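Local coordinates for protein NalD (Pseudomonas aeruginosa PAO1, PDB 5DAJ) that represses transcription of the MexAB-OprM multidrug efflux pump as a TetR-family regulator, and binds novobiocin, which induces expression of the pump, at residues L62-L67 / R106-I111; E94-L99 / R182-D187; A168-L173 / H192-M197. All blocks are in the same frame, centred on the assembly; numbering follows the deposited sequence.

Interaction 1 (L62-L67 / R106-I111); sequences LNQVRL and RRILTI
Ile108, on helix 103-114, directs its CB at Leu62, Gln64 and Val65, where helix 54-63 gives way to the turn that follows it. Two branches leave this CB. CG2 lies anti to the backbone N and beside the carbonyl carbon, and it reaches CD2 of Leu62 at 3.7 Å, methyl against methyl. CG1 lies beside the backbone N (chi1 -71°) and the chain then runs out extended, which carries CD1, the tip, to Val65 and Gln64. There CD1 is 3.9 Å from CG2 of Val65, the two side chains sliding past one another in opposite directions. The same CD1 stands 3.7 Å from NE2 of Gln64, whose extended chain passes it at roughly a right angle. This last approach is van der Waals only, a methyl being no acceptor; the amide NE2 finds its partner in the carbonyl oxygen of Met61, and the Gln64 side chain also touches Leu16 of helix 6-26.

Val65 touches a second residue: its CG1 is 4.5 Å from CG of Leu109, a looser contact. Leu109 in turn rests on Phe174 and Leu178 of helix 159-179. A beta-branched isoleucine suits the centre, since its two arms can serve different neighbours at once, while Val65, with CB directed at the helix, offers one methyl to Ile108 and the other to Leu109. The contact is wholly apolar apart from the glutamine at its margin.

Nearby, Arg107 is tied to Glu20 of helix 6-26 by a salt bridge, adding a polar link to the same junction. Helices 6-26 and 54-63 flank, in sequence, the predicted helix-turn-helix at residues 32-51, and helix 103-114 lies in the C-terminal part. This is consistent with the apolar junction between the DNA-binding head and the ligand-binding, dimerising core of TetR-family repressors.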
ATOM      1  N   LEU A  62       7.360  12.510  -9.292  1.00 52.04           N
ATOM      2  CA  LEU A  62       6.153  12.451  -8.489  1.00 50.68           C
ATOM      3  C   LEU A  62       5.444  13.771  -8.375  1.00 52.14           C
ATOM      4  O   LEU A  62       4.259  13.838  -8.362  1.00 59.37           O
ATOM      5  CB  LEU A  62       6.479  11.959  -7.112  1.00 52.31           C
ATOM      6  CG  LEU A  62       6.934  10.526  -7.058  1.00 47.49           C
ATOM      7  CD1 LEU A  62       7.583  10.265  -5.728  1.00 40.17           C
ATOM      8  CD2 LEU A  62       5.754   9.617  -7.233  1.00 50.77           C
ATOM      9  N   ASN A  63       6.193  14.830  -8.271  1.00 56.45           N
ATOM     10  CA  ASN A  63       5.646  16.194  -8.212  1.00 59.51           C
ATOM     11  C   ASN A  63       4.737  16.553  -9.376  1.00 61.28           C
ATOM     12  O   ASN A  63       3.797  17.325  -9.197  1.00 64.04           O
ATOM     13  CB  ASN A  63       6.769  17.233  -8.165  1.00 61.86           C
ATOM     14  CG  ASN A  63       7.360  17.406  -6.795  1.00 67.46           C
ATOM     15  OD1 ASN A  63       6.907  16.812  -5.812  1.00 66.12           O
ATOM     16  ND2 ASN A  63       8.396  18.239  -6.720  1.00 75.52           N
ATOM     17  N   GLN A  64       5.019  15.986 -10.552  1.00 63.27           N
ATOM     18  CA  GLN A  64       4.174  16.169 -11.748  1.00 69.23           C
ATOM     19  C   GLN A  64       2.712  15.752 -11.507  1.00 68.97           C
ATOM     20  O   GLN A  64       1.813  16.201 -12.210  1.00 75.53           O
ATOM     21  CB  GLN A  64       4.712  15.352 -12.935  1.00 64.21           C
ATOM     22  CG  GLN A  64       6.118  15.708 -13.430  1.00 65.91           C
ATOM     23  CD  GLN A  64       6.639  14.759 -14.509  1.00 68.29           C
ATOM     24  OE1 GLN A  64       6.936  15.171 -15.631  1.00 69.11           O
ATOM     25  NE2 GLN A  64       6.748  13.481 -14.171  1.00 69.62           N
ATOM     26  N   VAL A  65       2.504  14.896 -10.508  1.00 67.22           N
ATOM     27  CA  VAL A  65       1.239  14.195 -10.241  1.00 71.07           C
ATOM     28  C   VAL A  65       0.585  14.494  -8.869  1.00 76.66           C
ATOM     29  O   VAL A  65      -0.565  14.113  -8.626  1.00 85.79           O
ATOM     30  CB  VAL A  65       1.496  12.678 -10.471  1.00 70.41           C
ATOM     31  CG1 VAL A  65       0.847  11.756  -9.431  1.00 71.86           C
ATOM     32  CG2 VAL A  65       1.091  12.317 -11.891  1.00 76.73           C
ATOM     33  N   ARG A  66       1.279  15.221  -8.000  1.00 75.95           N
ATOM     34  CA  ARG A  66       0.787  15.585  -6.660  1.00 76.49           C
ATOM     35  C   ARG A  66       0.069  16.926  -6.520  1.00 83.11           C
ATOM     36  O   ARG A  66       0.517  17.904  -7.063  1.00 90.05           O
ATOM     37  CB  ARG A  66       1.968  15.701  -5.724  1.00 74.35           C
ATOM     38  CG  ARG A  66       2.504  14.421  -5.146  1.00 80.69           C
ATOM     39  CD  ARG A  66       3.530  14.794  -4.103  1.00 77.67           C
ATOM     40  NE  ARG A  66       4.526  13.778  -3.857  1.00 79.64           N
ATOM     41  CZ  ARG A  66       5.825  14.012  -3.899  1.00 78.76           C
ATOM     42  NH1 ARG A  66       6.266  15.218  -4.194  1.00 78.19           N
ATOM     43  NH2 ARG A  66       6.679  13.044  -3.661  1.00 84.26           N
ATOM     44  N   LEU A  67      -1.025  16.985  -5.766  1.00 90.54           N
ATOM     45  CA  LEU A  67      -1.739  18.263  -5.533  1.00104.39           C
ATOM     46  C   LEU A  67      -0.912  19.132  -4.592  1.00104.81           C
ATOM     47  O   LEU A  67      -0.491  18.653  -3.535  1.00108.98           O
ATOM     48  CB  LEU A  67      -3.158  18.076  -4.925  1.00115.59           C
ATOM     49  CG  LEU A  67      -4.306  17.816  -5.909  1.00121.25           C
ATOM     50  CD1 LEU A  67      -5.527  17.244  -5.199  1.00123.35           C
ATOM     51  CD2 LEU A  67      -4.685  19.082  -6.665  1.00123.73           C
ATOM     52  N   ARG A 106      -1.583   7.262 -13.292  1.00 49.89           N
ATOM     53  CA  ARG A 106      -1.620   5.809 -13.131  1.00 43.31           C
ATOM     54  C   ARG A 106      -0.209   5.236 -13.273  1.00 51.16           C
ATOM     55  O   ARG A 106       0.240   4.506 -12.394  1.00 53.48           O
ATOM     56  CB  ARG A 106      -2.566   5.162 -14.145  1.00 49.08           C
ATOM     57  CG  ARG A 106      -2.790   3.666 -13.943  1.00 50.95           C
ATOM     58  CD  ARG A 106      -3.435   3.031 -15.160  1.00 60.91           C
ATOM     59  NE  ARG A 106      -4.481   3.884 -15.745  1.00 68.93           N
ATOM     60  CZ  ARG A 106      -4.569   4.263 -17.025  1.00 71.43           C
ATOM     61  NH1 ARG A 106      -3.696   3.851 -17.948  1.00 75.37           N
ATOM     62  NH2 ARG A 106      -5.570   5.055 -17.395  1.00 79.20           N
ATOM     63  N   ARG A 107       0.478   5.603 -14.351  1.00 43.21           N
ATOM     64  CA  ARG A 107       1.836   5.107 -14.628  1.00 45.17           C
ATOM     65  C   ARG A 107       2.824   5.420 -13.489  1.00 43.08           C
ATOM     66  O   ARG A 107       3.510   4.526 -12.987  1.00 42.02           O
ATOM     67  CB  ARG A 107       2.371   5.662 -15.956  1.00 47.29           C
ATOM     68  CG  ARG A 107       1.660   5.109 -17.190  1.00 50.82           C
ATOM     69  CD  ARG A 107       2.023   5.855 -18.478  1.00 49.06           C
ATOM     70  NE  ARG A 107       3.466   5.904 -18.725  1.00 49.16           N
ATOM     71  CZ  ARG A 107       4.190   4.977 -19.358  1.00 50.81           C
ATOM     72  NH1 ARG A 107       3.639   3.878 -19.862  1.00 45.59           N
ATOM     73  NH2 ARG A 107       5.501   5.148 -19.494  1.00 59.11           N
ATOM     74  N   ILE A 108       2.854   6.680 -13.073  1.00 40.79           N
ATOM     75  CA  ILE A 108       3.777   7.137 -12.035  1.00 44.60           C
ATOM     76  C   ILE A 108       3.467   6.519 -10.663  1.00 46.99           C
ATOM     77  O   ILE A 108       4.385   6.150  -9.928  1.00 50.82           O
ATOM     78  CB  ILE A 108       3.810   8.681 -11.947  1.00 45.39           C
ATOM     79  CG1 ILE A 108       4.529   9.244 -13.181  1.00 46.21           C
ATOM     80  CG2 ILE A 108       4.525   9.148 -10.683  1.00 42.75           C
ATOM     81  CD1 ILE A 108       4.371  10.735 -13.383  1.00 47.26           C
ATOM     82  N   LEU A 109       2.189   6.420 -10.313  1.00 47.90           N
ATOM     83  CA  LEU A 109       1.799   5.802  -9.037  1.00 47.56           C
ATOM     84  C   LEU A 109       2.049   4.301  -9.018  1.00 47.82           C
ATOM     85  O   LEU A 109       2.381   3.756  -7.962  1.00 49.46           O
ATOM     86  CB  LEU A 109       0.345   6.093  -8.669  1.00 46.99           C
ATOM     87  CG  LEU A 109       0.056   7.532  -8.260  1.00 49.23           C
ATOM     88  CD1 LEU A 109      -1.420   7.654  -7.958  1.00 56.91           C
ATOM     89  CD2 LEU A 109       0.851   7.987  -7.052  1.00 50.85           C
ATOM     90  N   THR A 110       1.922   3.644 -10.170  1.00 43.76           N
ATOM     91  CA  THR A 110       2.285   2.217 -10.279  1.00 45.64           C
ATOM     92  C   THR A 110       3.783   2.077 -10.021  1.00 46.46           C
ATOM     93  O   THR A 110       4.212   1.125  -9.371  1.00 45.63           O
ATOM     94  CB  THR A 110       1.946   1.605 -11.705  1.00 46.06           C
ATOM     95  OG1 THR A 110       0.575   1.795 -12.051  1.00 52.67           O
ATOM     96  CG2 THR A 110       2.206   0.115 -11.862  1.00 45.70           C
ATOM     97  N   ILE A 111       4.576   3.036 -10.491  1.00 48.02           N
ATOM     98  CA  ILE A 111       6.013   3.026 -10.176  1.00 50.53           C
ATOM     99  C   ILE A 111       6.233   3.141  -8.664  1.00 49.74           C
ATOM    100  O   ILE A 111       6.957   2.337  -8.066  1.00 52.23           O
ATOM    101  CB  ILE A 111       6.787   4.161 -10.875  1.00 47.49           C
ATOM    102  CG1 ILE A 111       6.844   3.923 -12.378  1.00 47.86           C
ATOM    103  CG2 ILE A 111       8.197   4.249 -10.324  1.00 47.30           C
ATOM    104  CD1 ILE A 111       7.234   5.149 -13.167  1.00 46.87           C
TER

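Interaction 2 (E94-L99 / R182-D187); sequences EAVQSL and RLFDPD
Pro186 wedged against Val96, Gln97 and Leu99 makes this a contact between the side of helix 84-101 and the N-terminal end of helix 186-201, apolar at its heart and polar at one margin. The backbones come very near: the CA atoms of Gln97 and Pro186 are 4.9 Å apart. Proline allows this, being compact and suited to a first helical turn, where a missing N-H costs nothing. Its ring spans two residues of the helix: CB is 3.5 Å from the carbonyl O of Val96, and CG is 4.2 Å from CB of Leu99. Just ahead of it, Asp185 occupies the N-cap position.

Phe184 adds an aromatic neighbour more loosely, CE1 lying 4.4 Å from CG1 of Val96; its ring also meets that of Trp177 with planes at about 45°, and Trp177 also touches Pro186 and Leu99. Close by, Leu183 O accepts a hydrogen bond from Arg164 of the second subunit.

The polar margin belongs to Gln97. With CG anti to the carbonyl carbon (chi1 -71°) and an extended chain beyond, its CG passes 3.4 Å from O of Pro186 and its NE2 donates to O of Asp187 at 3.1 Å. That bond is nearly straight (166° at the hydrogen), lies in the carbonyl plane on a lone pair, and falls almost in the amide plane. The Asp187 carboxylate, by contrast, is not the acceptor.

A neutral amide thus joins side chain to main chain in one well-directed bond, so the link between the helices need not depend on the aspartate's charge.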
ATOM      1  N   GLU A  94     -12.864  11.668  -6.351  1.00 57.34           N
ATOM      2  CA  GLU A  94     -12.140  12.087  -7.561  1.00 61.89           C
ATOM      3  C   GLU A  94     -10.742  11.481  -7.654  1.00 62.38           C
ATOM      4  O   GLU A  94     -10.287  11.095  -8.742  1.00 71.60           O
ATOM      5  CB  GLU A  94     -12.035  13.605  -7.625  1.00 69.15           C
ATOM      6  CG  GLU A  94     -13.373  14.298  -7.838  1.00 78.42           C
ATOM      7  CD  GLU A  94     -13.267  15.810  -7.809  1.00 87.99           C
ATOM      8  OE1 GLU A  94     -12.131  16.334  -7.858  1.00 89.65           O
ATOM      9  OE2 GLU A  94     -14.330  16.473  -7.751  1.00 94.50           O
ATOM     10  N   ALA A  95     -10.063  11.413  -6.515  1.00 55.27           N
ATOM     11  CA  ALA A  95      -8.737  10.783  -6.447  1.00 53.56           C
ATOM     12  C   ALA A  95      -8.806   9.336  -6.948  1.00 53.21           C
ATOM     13  O   ALA A  95      -8.011   8.931  -7.806  1.00 52.17           O
ATOM     14  CB  ALA A  95      -8.197  10.822  -5.024  1.00 51.25           C
ATOM     15  N   VAL A  96      -9.765   8.576  -6.415  1.00 47.90           N
ATOM     16  CA  VAL A  96      -9.950   7.175  -6.808  1.00 47.84           C
ATOM     17  C   VAL A  96     -10.315   7.090  -8.292  1.00 49.80           C
ATOM     18  O   VAL A  96      -9.740   6.298  -9.034  1.00 53.84           O
ATOM     19  CB  VAL A  96     -11.017   6.457  -5.949  1.00 48.86           C
ATOM     20  CG1 VAL A  96     -11.362   5.078  -6.512  1.00 49.85           C
ATOM     21  CG2 VAL A  96     -10.532   6.310  -4.518  1.00 50.48           C
ATOM     22  N   GLN A  97     -11.264   7.918  -8.709  1.00 48.56           N
ATOM     23  CA  GLN A  97     -11.677   7.975 -10.116  1.00 50.88           C
ATOM     24  C   GLN A  97     -10.560   8.407 -11.095  1.00 54.90           C
ATOM     25  O   GLN A  97     -10.550   7.976 -12.243  1.00 63.66           O
ATOM     26  CB  GLN A  97     -12.879   8.895 -10.268  1.00 50.26           C
ATOM     27  CG  GLN A  97     -14.152   8.309  -9.683  1.00 50.44           C
ATOM     28  CD  GLN A  97     -15.359   9.198  -9.882  1.00 54.76           C
ATOM     29  OE1 GLN A  97     -15.256  10.419  -9.839  1.00 64.56           O
ATOM     30  NE2 GLN A  97     -16.515   8.590 -10.106  1.00 55.79           N
ATOM     31  N   SER A  98      -9.620   9.234 -10.636  1.00 59.65           N
ATOM     32  CA  SER A  98      -8.460   9.677 -11.457  1.00 59.53           C
ATOM     33  C   SER A  98      -7.543   8.539 -11.938  1.00 61.92           C
ATOM     34  O   SER A  98      -6.830   8.685 -12.947  1.00 73.43           O
ATOM     35  CB  SER A  98      -7.603  10.696 -10.707  1.00 58.95           C
ATOM     36  OG  SER A  98      -6.847  10.071  -9.688  1.00 59.68           O
ATOM     37  N   LEU A  99      -7.560   7.419 -11.212  1.00 62.47           N
ATOM     38  CA  LEU A  99      -6.829   6.198 -11.609  1.00 58.79           C
ATOM     39  C   LEU A  99      -7.100   5.758 -13.044  1.00 58.76           C
ATOM     40  O   LEU A  99      -6.209   5.251 -13.716  1.00 65.68           O
ATOM     41  CB  LEU A  99      -7.177   5.032 -10.681  1.00 54.52           C
ATOM     42  CG  LEU A  99      -6.595   5.085  -9.273  1.00 54.74           C
ATOM     43  CD1 LEU A  99      -7.284   4.061  -8.383  1.00 59.85           C
ATOM     44  CD2 LEU A  99      -5.101   4.837  -9.317  1.00 56.21           C
ATOM     45  N   ARG A 182      -8.321  -5.701 -12.028  1.00 53.64           N
ATOM     46  CA  ARG A 182      -9.563  -6.485 -12.132  1.00 59.39           C
ATOM     47  C   ARG A 182     -10.450  -6.383 -10.882  1.00 54.79           C
ATOM     48  O   ARG A 182     -11.637  -6.702 -10.947  1.00 50.59           O
ATOM     49  CB  ARG A 182      -9.260  -7.970 -12.355  1.00 69.93           C
ATOM     50  CG  ARG A 182      -8.369  -8.329 -13.540  1.00 80.33           C
ATOM     51  CD  ARG A 182      -7.943  -9.795 -13.417  1.00 87.53           C
ATOM     52  NE  ARG A 182      -6.931 -10.006 -12.376  1.00 87.13           N
ATOM     53  CZ  ARG A 182      -6.763 -11.122 -11.657  1.00 85.64           C
ATOM     54  NH1 ARG A 182      -7.552 -12.176 -11.816  1.00 97.70           N
ATOM     55  NH2 ARG A 182      -5.797 -11.176 -10.743  1.00 72.64           N
ATOM     56  N   LEU A 183      -9.875  -5.959  -9.756  1.00 55.17           N
ATOM     57  CA  LEU A 183     -10.584  -5.954  -8.460  1.00 49.11           C
ATOM     58  C   LEU A 183     -11.836  -5.119  -8.466  1.00 44.55           C
ATOM     59  O   LEU A 183     -12.871  -5.544  -7.945  1.00 49.53           O
ATOM     60  CB  LEU A 183      -9.683  -5.461  -7.324  1.00 51.87           C
ATOM     61  CG  LEU A 183      -8.755  -6.500  -6.704  1.00 52.35           C
ATOM     62  CD1 LEU A 183      -7.851  -5.806  -5.695  1.00 57.00           C
ATOM     63  CD2 LEU A 183      -9.523  -7.626  -6.036  1.00 49.88           C
ATOM     64  N   PHE A 184     -11.741  -3.930  -9.041  1.00 38.39           N
ATOM     65  CA  PHE A 184     -12.901  -3.062  -9.153  1.00 33.08           C
ATOM     66  C   PHE A 184     -12.741  -2.023 -10.249  1.00 41.62           C
ATOM     67  O   PHE A 184     -11.675  -1.869 -10.830  1.00 43.50           O
ATOM     68  CB  PHE A 184     -13.232  -2.393  -7.801  1.00 40.98           C
ATOM     69  CG  PHE A 184     -12.166  -1.475  -7.280  1.00 42.77           C
ATOM     70  CD1 PHE A 184     -12.089  -0.153  -7.710  1.00 45.85           C
ATOM     71  CD2 PHE A 184     -11.265  -1.912  -6.332  1.00 42.95           C
ATOM     72  CE1 PHE A 184     -11.110   0.706  -7.221  1.00 42.60           C
ATOM     73  CE2 PHE A 184     -10.281  -1.063  -5.845  1.00 42.48           C
ATOM     74  CZ  PHE A 184     -10.203   0.248  -6.286  1.00 40.81           C
ATOM     75  N   ASP A 185     -13.843  -1.334 -10.520  1.00 51.27           N
ATOM     76  CA  ASP A 185     -13.896  -0.256 -11.497  1.00 51.33           C
ATOM     77  C   ASP A 185     -13.848   1.095 -10.774  1.00 52.86           C
ATOM     78  O   ASP A 185     -14.832   1.490 -10.139  1.00 63.57           O
ATOM     79  CB  ASP A 185     -15.179  -0.371 -12.315  1.00 49.93           C
ATOM     80  CG  ASP A 185     -15.352   0.771 -13.283  1.00 53.30           C
ATOM     81  OD1 ASP A 185     -14.353   1.180 -13.921  1.00 56.33           O
ATOM     82  OD2 ASP A 185     -16.495   1.265 -13.422  1.00 53.62           O
ATOM     83  N   PRO A 186     -12.717   1.813 -10.862  1.00 50.77           N
ATOM     84  CA  PRO A 186     -12.597   3.124 -10.214  1.00 52.19           C
ATOM     85  C   PRO A 186     -13.706   4.118 -10.547  1.00 51.46           C
ATOM     86  O   PRO A 186     -14.059   4.937  -9.713  1.00 56.77           O
ATOM     87  CB  PRO A 186     -11.255   3.649 -10.731  1.00 51.93           C
ATOM     88  CG  PRO A 186     -10.463   2.422 -10.997  1.00 52.10           C
ATOM     89  CD  PRO A 186     -11.459   1.429 -11.521  1.00 52.69           C
ATOM     90  N   ASP A 187     -14.244   4.047 -11.754  1.00 52.29           N
ATOM     91  CA  ASP A 187     -15.335   4.936 -12.159  1.00 57.36           C
ATOM     92  C   ASP A 187     -16.609   4.677 -11.343  1.00 56.78           C
ATOM     93  O   ASP A 187     -17.027   5.525 -10.557  1.00 64.84           O
ATOM     94  CB  ASP A 187     -15.615   4.791 -13.666  1.00 61.90           C
ATOM     95  CG  ASP A 187     -16.660   5.781 -14.179  1.00 65.28           C
ATOM     96  OD1 ASP A 187     -16.973   6.773 -13.491  1.00 70.66           O
ATOM     97  OD2 ASP A 187     -17.157   5.570 -15.304  1.00 78.17           O
TER

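Interaction 3 (A168-L173 / H192-M197); sequences ALILGL and HLLEPM
Leu169, Ile170 and Leu173 meet Leu193, Leu194 and Met197 where helices 159-179 and 186-201 run antiparallel, their segment axes 11.0 Å apart at closest approach and 159° between directions. The contacts fall into two kinds, branched aliphatic side chains packed together and a bent selenomethionine chain laid beside a leucine.

In the first group Leu194 is the hub. Its CD2 lies 3.5 Å from CD1 of Ile170, the side chains meeting at about a right angle, and 3.9 Å from CD1 of Leu173. Leu169 adds a third contact, its CD2 4.0 Å from that same CD2 of Leu194. Leu173 divides its two methyls between neighbours, since its other methyl, CD2, reaches CD1 of Leu193 at 4.1 Å. Leucine suits Leu173, whose two methyls reach different partners, and Leu194, whose CD2 is shared by three. Tyr89 and Cys92 of helix 84-101 also touch Leu194, and Phe184 touches both Leu173 and Leu193.

The second group joins Leu169 to Met197, present as selenomethionine. CD2 of Leu169 is 3.5 Å from CB of Met197, the side chains sliding past each other in opposite directions. About CB-CG and CG-SE the chain bends (chi2 58°, chi3 77°), which turns its CE back to 4.1 Å from CB of Leu169. An unbranched, flexible chain is apt for such folding around a neighbour. Just before it, Pro196 lacks an N-H to give to the preceding turn, where helix 186-201 is kinked.

The second subunit packs on the same region: its Ala165 meets Leu169, while its Ala168 meets Leu173. An antiparallel helix pair against which the second subunit packs is consistent with the four-helix dimer interface common in TetR-family C-terminal domains.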
ATOM      1  N   ALA A 168      -5.779   5.583   5.164  1.00 33.16           N
ATOM      2  CA  ALA A 168      -5.435   4.178   4.972  1.00 35.78           C
ATOM      3  C   ALA A 168      -6.342   3.535   3.920  1.00 36.74           C
ATOM      4  O   ALA A 168      -5.858   2.827   3.041  1.00 41.68           O
ATOM      5  CB  ALA A 168      -5.532   3.416   6.280  1.00 37.23           C
ATOM      6  N   LEU A 169      -7.640   3.821   3.983  1.00 35.05           N
ATOM      7  CA  LEU A 169      -8.582   3.304   2.984  1.00 36.32           C
ATOM      8  C   LEU A 169      -8.241   3.773   1.572  1.00 37.17           C
ATOM      9  O   LEU A 169      -8.166   2.959   0.652  1.00 40.12           O
ATOM     10  CB  LEU A 169     -10.021   3.694   3.299  1.00 37.43           C
ATOM     11  CG  LEU A 169     -11.051   3.276   2.242  1.00 37.89           C
ATOM     12  CD1 LEU A 169     -11.083   1.770   2.067  1.00 37.77           C
ATOM     13  CD2 LEU A 169     -12.422   3.789   2.616  1.00 39.70           C
ATOM     14  N   ILE A 170      -8.015   5.079   1.407  1.00 37.26           N
ATOM     15  CA  ILE A 170      -7.646   5.642   0.092  1.00 39.60           C
ATOM     16  C   ILE A 170      -6.363   4.992  -0.429  1.00 40.93           C
ATOM     17  O   ILE A 170      -6.297   4.559  -1.579  1.00 43.29           O
ATOM     18  CB  ILE A 170      -7.415   7.168   0.114  1.00 39.88           C
ATOM     19  CG1 ILE A 170      -8.616   7.917   0.687  1.00 43.57           C
ATOM     20  CG2 ILE A 170      -7.120   7.685  -1.290  1.00 41.28           C
ATOM     21  CD1 ILE A 170      -9.948   7.565   0.052  1.00 50.05           C
ATOM     22  N   LEU A 171      -5.350   4.947   0.428  1.00 39.51           N
ATOM     23  CA  LEU A 171      -4.058   4.365   0.081  1.00 36.51           C
ATOM     24  C   LEU A 171      -4.203   2.910  -0.331  1.00 37.21           C
ATOM     25  O   LEU A 171      -3.600   2.475  -1.308  1.00 36.67           O
ATOM     26  CB  LEU A 171      -3.095   4.462   1.259  1.00 35.52           C
ATOM     27  CG  LEU A 171      -1.711   3.851   1.076  1.00 37.77           C
ATOM     28  CD1 LEU A 171      -0.944   4.520  -0.053  1.00 37.50           C
ATOM     29  CD2 LEU A 171      -0.934   3.956   2.372  1.00 41.02           C
ATOM     30  N   GLY A 172      -4.997   2.170   0.437  1.00 37.75           N
ATOM     31  CA  GLY A 172      -5.251   0.760   0.178  1.00 40.11           C
ATOM     32  C   GLY A 172      -5.948   0.506  -1.147  1.00 42.18           C
ATOM     33  O   GLY A 172      -5.582  -0.407  -1.879  1.00 43.71           O
ATOM     34  N   LEU A 173      -6.943   1.327  -1.456  1.00 41.89           N
ATOM     35  CA  LEU A 173      -7.651   1.235  -2.734  1.00 42.61           C
ATOM     36  C   LEU A 173      -6.712   1.446  -3.923  1.00 41.56           C
ATOM     37  O   LEU A 173      -6.746   0.683  -4.887  1.00 41.51           O
ATOM     38  CB  LEU A 173      -8.800   2.243  -2.801  1.00 43.55           C
ATOM     39  CG  LEU A 173      -9.986   1.959  -1.886  1.00 42.36           C
ATOM     40  CD1 LEU A 173     -10.919   3.154  -1.893  1.00 43.43           C
ATOM     41  CD2 LEU A 173     -10.729   0.705  -2.306  1.00 42.74           C
ATOM     42  N   HIS A 192     -19.200   3.480  -3.804  1.00 49.75           N
ATOM     43  CA  HIS A 192     -19.606   2.394  -2.899  1.00 50.30           C
ATOM     44  C   HIS A 192     -18.467   1.874  -2.030  1.00 45.86           C
ATOM     45  O   HIS A 192     -18.697   1.384  -0.928  1.00 47.50           O
ATOM     46  CB  HIS A 192     -20.201   1.245  -3.703  1.00 52.54           C
ATOM     47  CG  HIS A 192     -21.402   1.633  -4.500  1.00 61.55           C
ATOM     48  ND1 HIS A 192     -22.631   1.872  -3.922  1.00 65.26           N
ATOM     49  CD2 HIS A 192     -21.562   1.831  -5.830  1.00 67.84           C
ATOM     50  CE1 HIS A 192     -23.499   2.192  -4.865  1.00 73.90           C
ATOM     51  NE2 HIS A 192     -22.876   2.177  -6.031  1.00 75.63           N
ATOM     52  N   LEU A 193     -17.242   1.990  -2.534  1.00 48.51           N
ATOM     53  CA  LEU A 193     -16.045   1.621  -1.769  1.00 46.06           C
ATOM     54  C   LEU A 193     -15.773   2.591  -0.620  1.00 46.74           C
ATOM     55  O   LEU A 193     -15.317   2.186   0.455  1.00 45.87           O
ATOM     56  CB  LEU A 193     -14.831   1.546  -2.691  1.00 45.72           C
ATOM     57  CG  LEU A 193     -14.901   0.399  -3.702  1.00 47.43           C
ATOM     58  CD1 LEU A 193     -13.972   0.656  -4.883  1.00 49.48           C
ATOM     59  CD2 LEU A 193     -14.574  -0.931  -3.040  1.00 43.41           C
ATOM     60  N   LEU A 194     -16.054   3.867  -0.868  1.00 44.99           N
ATOM     61  CA  LEU A 194     -15.872   4.931   0.123  1.00 49.09           C
ATOM     62  C   LEU A 194     -17.066   5.096   1.067  1.00 51.34           C
ATOM     63  O   LEU A 194     -16.893   5.480   2.229  1.00 52.89           O
ATOM     64  CB  LEU A 194     -15.591   6.268  -0.573  1.00 49.42           C
ATOM     65  CG  LEU A 194     -14.327   6.317  -1.426  1.00 48.63           C
ATOM     66  CD1 LEU A 194     -14.279   7.614  -2.204  1.00 51.62           C
ATOM     67  CD2 LEU A 194     -13.072   6.172  -0.579  1.00 50.11           C
ATOM     68  N   GLU A 195     -18.260   4.794   0.563  1.00 52.43           N
ATOM     69  CA  GLU A 195     -19.507   4.946   1.326  1.00 54.01           C
ATOM     70  C   GLU A 195     -19.421   4.477   2.788  1.00 53.82           C
ATOM     71  O   GLU A 195     -19.665   5.279   3.699  1.00 61.23           O
ATOM     72  CB  GLU A 195     -20.681   4.262   0.597  1.00 55.34           C
ATOM     73  CG  GLU A 195     -22.065   4.411   1.237  1.00 63.08           C
ATOM     74  CD  GLU A 195     -22.567   5.848   1.327  1.00 77.95           C
ATOM     75  OE1 GLU A 195     -21.933   6.778   0.764  1.00 85.92           O
ATOM     76  OE2 GLU A 195     -23.626   6.043   1.968  1.00 98.64           O
ATOM     77  N   PRO A 196     -19.058   3.199   3.024  1.00 50.89           N
ATOM     78  CA  PRO A 196     -19.095   2.701   4.404  1.00 50.84           C
ATOM     79  C   PRO A 196     -18.168   3.448   5.357  1.00 47.88           C
ATOM     80  O   PRO A 196     -18.536   3.689   6.501  1.00 49.09           O
ATOM     81  CB  PRO A 196     -18.658   1.241   4.266  1.00 51.70           C
ATOM     82  CG  PRO A 196     -17.898   1.183   2.990  1.00 54.37           C
ATOM     83  CD  PRO A 196     -18.571   2.168   2.092  1.00 50.75           C
HETATM   84  N   MSE A 197     -16.988   3.833   4.883  1.00 48.07           N
HETATM   85  CA  MSE A 197     -16.042   4.582   5.721  1.00 48.66           C
HETATM   86  C   MSE A 197     -16.688   5.854   6.198  1.00 50.53           C
HETATM   87  O   MSE A 197     -16.680   6.149   7.395  1.00 47.15           O
HETATM   88  CB  MSE A 197     -14.736   4.886   4.991  1.00 49.48           C
HETATM   89  CG  MSE A 197     -13.754   5.758   5.783  1.00 56.39           C
HETATM   90 SE   MSE A 197     -13.279   4.939   7.522  1.00 68.94          SE
HETATM   91  CE  MSE A 197     -12.001   3.594   6.858  1.00 72.47           C
TER

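Interactions 2 and 3 are neighbours, with centres 11 Å apart; both use helix 186-201, lie in the C-terminal region and touch the second subunit. Phe184 of interaction 2 packs on Leu193 and Leu173 of interaction 3, and Val96 also meets Leu173, so they form one continuous core. Interaction 1 lies nearer the chain's centre, about 15 Å from interaction 2 and 20 Å from interaction 3, centre to centre. It joins interaction 2 through Arg106 and Leu99 O, on successive helices. Along the chain its segments alternate with those of interaction 2 and precede interaction 3; those of interactions 2 and 3 alternate as well. Together the contacts tie the region next to the DNA-binding head to the part of the core that meets the second subunit.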